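PDB 6D9N: organic hydroperoxide resistance protein, which probably detoxifies organic hydroperoxides through a reactive cysteine pair, as other thiol-dependent peroxidases of the OsmC/Ohr family do. Local coordinates for residues Gly61-Ile74 and Leu121-Thr135. Sequence-based numbering, arbitrary orientation. Where two conformers were deposited one is given.
Sequences GYSACFDSALNLVI and LIEKAHQVCPYSNAT
C65 and C129 face each other where helix 61-74 passes the junction of helices 121-128 and 130-135. They form a disulfide, consistent with the redox cysteine pair of Ohr peroxidases. Both are deposited in two conformers, so the 2.7 Å between C65 SG and C129 SG in one pairing may belong to unbonded alternates. Thiocyanate, probably from the crystallisation liquor, lies near C65.

Sulfur-aromatic contacts place C129 SG obliquely beside the Y62 ring and C65 SG likewise beside Y131. Y131 CB sits over one face of the Y62 ring, 3.7 Å from its centroid; the two rings meet obliquely at 40°. The Y131 ring lies against the G61 backbone, and Y131 OH hydrogen-bonds to P54 O of the second subunit.

A hydrogen bond joins Y62 OH to S132 OG (2.8 Å), which lies in the Y62 ring plane at its edge. H126 ND1 also hydrogen-bonds with S132 OG (2.7 Å), so two partners grip this hydroxyl.

Apolar packing fills the rest. With chi1 at -163°, F66 sends its ring toward 121-135 as a knob among I122, A125, H126 and S132, A125 CB over its face. A69 CB meets V128 CG1 at 3.7 Å. V73 wedges among L121, K124, A125 and V128.

The helix axes of 61-74 and 121-128 approach to 8.2 Å at 121°. Strands 100-109 and 141-146 back Y62 and F66; the second subunit packs on P130 and S63.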
# COMPACT_ATOMS: atom_id res chain seq x y z
N GLY B 61 2.85 -1.01 -4.70
CA GLY B 61 1.59 -0.31 -4.92
C GLY B 61 1.79 1.16 -5.23
O GLY B 61 1.08 1.71 -6.08
N TYR B 62 2.70 1.83 -4.51
CA TYR B 62 2.87 3.26 -4.73
C TYR B 62 3.47 3.51 -6.11
O TYR B 62 3.03 4.40 -6.85
CB TYR B 62 3.73 3.86 -3.62
CG TYR B 62 3.49 5.34 -3.35
CD1 TYR B 62 3.82 5.89 -2.09
CD2 TYR B 62 2.98 6.22 -4.32
CE1 TYR B 62 3.63 7.23 -1.82
CE2 TYR B 62 2.76 7.57 -4.04
CZ TYR B 62 3.11 8.06 -2.80
OH TYR B 62 2.96 9.40 -2.49
N SER B 63 4.51 2.76 -6.48
CA SER B 63 5.09 2.93 -7.81
C SER B 63 4.04 2.72 -8.89
O SER B 63 3.97 3.52 -9.83
CB SER B 63 6.31 2.04 -8.01
OG SER B 63 5.98 0.67 -8.02
N ALA B 64 3.20 1.69 -8.75
CA ALA B 64 2.15 1.46 -9.74
C ALA B 64 1.07 2.54 -9.71
O ALA B 64 0.60 2.98 -10.77
CB ALA B 64 1.54 0.08 -9.49
N CYS B 65 0.65 2.99 -8.53
CA CYS B 65 -0.34 4.05 -8.42
C CYS B 65 0.17 5.31 -9.10
O CYS B 65 -0.53 5.96 -9.89
CB CYS B 65 -0.60 4.33 -6.92
SG CYS B 65 -1.86 5.63 -6.64
N PHE B 66 1.41 5.68 -8.80
CA PHE B 66 1.93 6.92 -9.34
C PHE B 66 2.11 6.81 -10.86
O PHE B 66 1.78 7.76 -11.60
CB PHE B 66 3.20 7.31 -8.60
CG PHE B 66 3.57 8.75 -8.82
CD1 PHE B 66 3.11 9.74 -7.95
CD2 PHE B 66 4.32 9.14 -9.92
CE1 PHE B 66 3.42 11.05 -8.14
CE2 PHE B 66 4.61 10.48 -10.12
CZ PHE B 66 4.15 11.44 -9.23
N ASP B 67 2.64 5.69 -11.35
CA ASP B 67 2.78 5.53 -12.80
C ASP B 67 1.43 5.54 -13.50
O ASP B 67 1.29 6.15 -14.57
CB ASP B 67 3.54 4.25 -13.14
CG ASP B 67 4.03 4.28 -14.58
OD1 ASP B 67 4.80 5.21 -14.91
OD2 ASP B 67 3.61 3.42 -15.40
N SER B 68 0.41 4.92 -12.90
CA SER B 68 -0.92 4.93 -13.50
C SER B 68 -1.48 6.36 -13.55
O SER B 68 -1.99 6.80 -14.59
CB SER B 68 -1.85 4.04 -12.68
OG SER B 68 -3.14 4.07 -13.24
N ALA B 69 -1.34 7.11 -12.46
CA ALA B 69 -1.82 8.49 -12.42
C ALA B 69 -1.07 9.35 -13.42
O ALA B 69 -1.66 10.16 -14.14
CB ALA B 69 -1.64 9.04 -11.00
N LEU B 70 0.26 9.16 -13.51
CA LEU B 70 1.08 9.90 -14.46
C LEU B 70 0.62 9.65 -15.89
O LEU B 70 0.53 10.58 -16.70
CB LEU B 70 2.53 9.48 -14.23
CG LEU B 70 3.55 10.16 -15.14
CD1 LEU B 70 3.51 11.67 -15.00
CD2 LEU B 70 4.91 9.60 -14.79
N ASN B 71 0.33 8.39 -16.23
CA ASN B 71 -0.13 8.09 -17.58
C ASN B 71 -1.51 8.65 -17.84
O ASN B 71 -1.78 9.11 -18.97
CB ASN B 71 0.01 6.60 -17.86
CG ASN B 71 1.42 6.25 -18.23
OD1 ASN B 71 1.76 6.19 -19.41
ND2 ASN B 71 2.29 6.17 -17.25
N LEU B 72 -2.39 8.69 -16.84
CA LEU B 72 -3.68 9.33 -17.05
C LEU B 72 -3.51 10.82 -17.35
O LEU B 72 -4.18 11.38 -18.24
CB LEU B 72 -4.55 9.10 -15.82
CG LEU B 72 -5.96 9.66 -15.94
CD1 LEU B 72 -6.73 9.13 -17.18
CD2 LEU B 72 -6.71 9.33 -14.63
N VAL B 73 -2.63 11.48 -16.60
CA VAL B 73 -2.37 12.90 -16.81
C VAL B 73 -1.79 13.14 -18.21
O VAL B 73 -2.19 14.07 -18.91
CB VAL B 73 -1.45 13.42 -15.69
CG1 VAL B 73 -0.88 14.82 -16.00
CG2 VAL B 73 -2.17 13.43 -14.36
N ILE B 74 -0.82 12.32 -18.62
CA ILE B 74 -0.23 12.43 -19.95
C ILE B 74 -1.29 12.29 -21.04
O ILE B 74 -1.34 13.09 -22.00
CB ILE B 74 0.90 11.40 -20.10
CG1 ILE B 74 2.11 11.81 -19.26
CG2 ILE B 74 1.26 11.24 -21.57
CD1 ILE B 74 3.17 10.70 -19.13
N LEU B 121 3.80 17.55 -15.24
CA LEU B 121 3.13 16.26 -15.25
C LEU B 121 3.19 15.59 -13.89
O LEU B 121 2.16 15.08 -13.40
CB LEU B 121 3.75 15.36 -16.33
CG LEU B 121 3.47 15.82 -17.77
CD1 LEU B 121 4.42 15.04 -18.71
CD2 LEU B 121 2.01 15.61 -18.14
N ILE B 122 4.36 15.61 -13.22
CA ILE B 122 4.42 14.91 -11.94
C ILE B 122 3.68 15.67 -10.86
O ILE B 122 3.16 15.05 -9.93
CB ILE B 122 5.86 14.54 -11.49
CG1 ILE B 122 6.77 15.78 -11.29
CG2 ILE B 122 6.44 13.45 -12.38
CD1 ILE B 122 7.75 15.60 -10.14
N GLU B 123 3.64 17.00 -10.92
CA GLU B 123 2.85 17.76 -9.98
C GLU B 123 1.38 17.34 -10.05
O GLU B 123 0.73 17.12 -9.02
CB GLU B 123 3.04 19.26 -10.26
CG GLU B 123 2.12 20.18 -9.46
CD GLU B 123 2.36 21.67 -9.74
OE1 GLU B 123 2.29 22.46 -8.78
OE2 GLU B 123 2.63 22.05 -10.90
N LYS B 124 0.83 17.21 -11.28
CA LYS B 124 -0.56 16.77 -11.40
C LYS B 124 -0.71 15.32 -10.95
O LYS B 124 -1.69 14.99 -10.27
CB LYS B 124 -1.06 16.95 -12.85
CG LYS B 124 -1.33 18.41 -13.20
CD LYS B 124 -1.72 18.60 -14.65
CE LYS B 124 -1.93 20.09 -14.97
NZ LYS B 124 -1.94 20.42 -16.43
N ALA B 125 0.21 14.44 -11.36
CA ALA B 125 0.11 13.04 -10.97
C ALA B 125 0.09 12.88 -9.46
O ALA B 125 -0.61 12.02 -8.93
CB ALA B 125 1.28 12.28 -11.56
N HIS B 126 0.85 13.72 -8.74
CA HIS B 126 0.93 13.65 -7.29
C HIS B 126 -0.36 14.07 -6.61
O HIS B 126 -0.59 13.69 -5.46
CB HIS B 126 2.16 14.46 -6.85
CG HIS B 126 2.67 14.21 -5.46
ND1 HIS B 126 2.75 12.97 -4.85
CD2 HIS B 126 3.29 15.09 -4.62
CE1 HIS B 126 3.35 13.12 -3.68
NE2 HIS B 126 3.68 14.39 -3.51
N GLN B 127 -1.25 14.79 -7.30
CA GLN B 127 -2.57 15.08 -6.80
C GLN B 127 -3.59 14.03 -7.21
O GLN B 127 -4.63 13.92 -6.56
CB GLN B 127 -3.02 16.48 -7.27
CG GLN B 127 -2.13 17.61 -6.73
CD GLN B 127 -2.08 17.68 -5.16
OE1 GLN B 127 -3.13 17.59 -4.45
NE2 GLN B 127 -0.86 17.79 -4.62
N VAL B 128 -3.32 13.26 -8.27
CA VAL B 128 -4.28 12.25 -8.74
C VAL B 128 -4.13 10.95 -7.97
O VAL B 128 -5.14 10.36 -7.57
CB VAL B 128 -4.06 12.04 -10.26
CG1 VAL B 128 -4.82 10.82 -10.78
CG2 VAL B 128 -4.46 13.29 -11.02
N CYS B 129 -2.90 10.51 -7.76
CA CYS B 129 -2.56 9.23 -7.12
C CYS B 129 -3.17 9.09 -5.73
O CYS B 129 -2.81 9.86 -4.81
CB CYS B 129 -1.03 9.18 -7.04
SG CYS B 129 -0.31 7.82 -6.16
N PRO B 130 -4.01 8.08 -5.49
CA PRO B 130 -4.54 7.93 -4.12
C PRO B 130 -3.51 7.68 -3.05
O PRO B 130 -3.75 8.09 -1.91
CB PRO B 130 -5.51 6.74 -4.24
CG PRO B 130 -6.02 6.89 -5.63
CD PRO B 130 -4.82 7.36 -6.46
N TYR B 131 -2.38 7.05 -3.35
CA TYR B 131 -1.39 6.83 -2.30
C TYR B 131 -0.78 8.14 -1.86
O TYR B 131 -0.49 8.33 -0.66
CB TYR B 131 -0.26 5.93 -2.77
CG TYR B 131 -0.51 4.42 -2.80
CD1 TYR B 131 0.39 3.56 -2.20
CD2 TYR B 131 -1.59 3.86 -3.47
CE1 TYR B 131 0.23 2.16 -2.25
CE2 TYR B 131 -1.78 2.49 -3.55
CZ TYR B 131 -0.84 1.64 -2.96
OH TYR B 131 -0.97 0.26 -3.05
N SER B 132 -0.58 9.08 -2.81
CA SER B 132 -0.11 10.41 -2.44
C SER B 132 -1.13 11.14 -1.58
O SER B 132 -0.78 11.77 -0.59
CB SER B 132 0.20 11.24 -3.68
OG SER B 132 1.30 10.69 -4.36
N ASN B 133 -2.41 11.10 -1.98
CA ASN B 133 -3.43 11.74 -1.15
C ASN B 133 -3.55 11.10 0.22
O ASN B 133 -3.80 11.79 1.20
CB ASN B 133 -4.76 11.74 -1.90
CG ASN B 133 -4.72 12.65 -3.11
OD1 ASN B 133 -4.29 13.80 -2.99
ND2 ASN B 133 -5.15 12.17 -4.27
N ALA B 134 -3.33 9.78 0.31
CA ALA B 134 -3.50 9.09 1.60
C ALA B 134 -2.39 9.41 2.59
O ALA B 134 -2.59 9.27 3.80
CB ALA B 134 -3.55 7.58 1.35
N THR B 135 -1.20 9.78 2.10
CA THR B 135 -0.02 9.91 2.96
C THR B 135 0.40 11.35 3.22
O THR B 135 1.24 11.58 4.10
CB THR B 135 1.18 9.14 2.39
OG1 THR B 135 1.49 9.59 1.06
CG2 THR B 135 0.91 7.62 2.43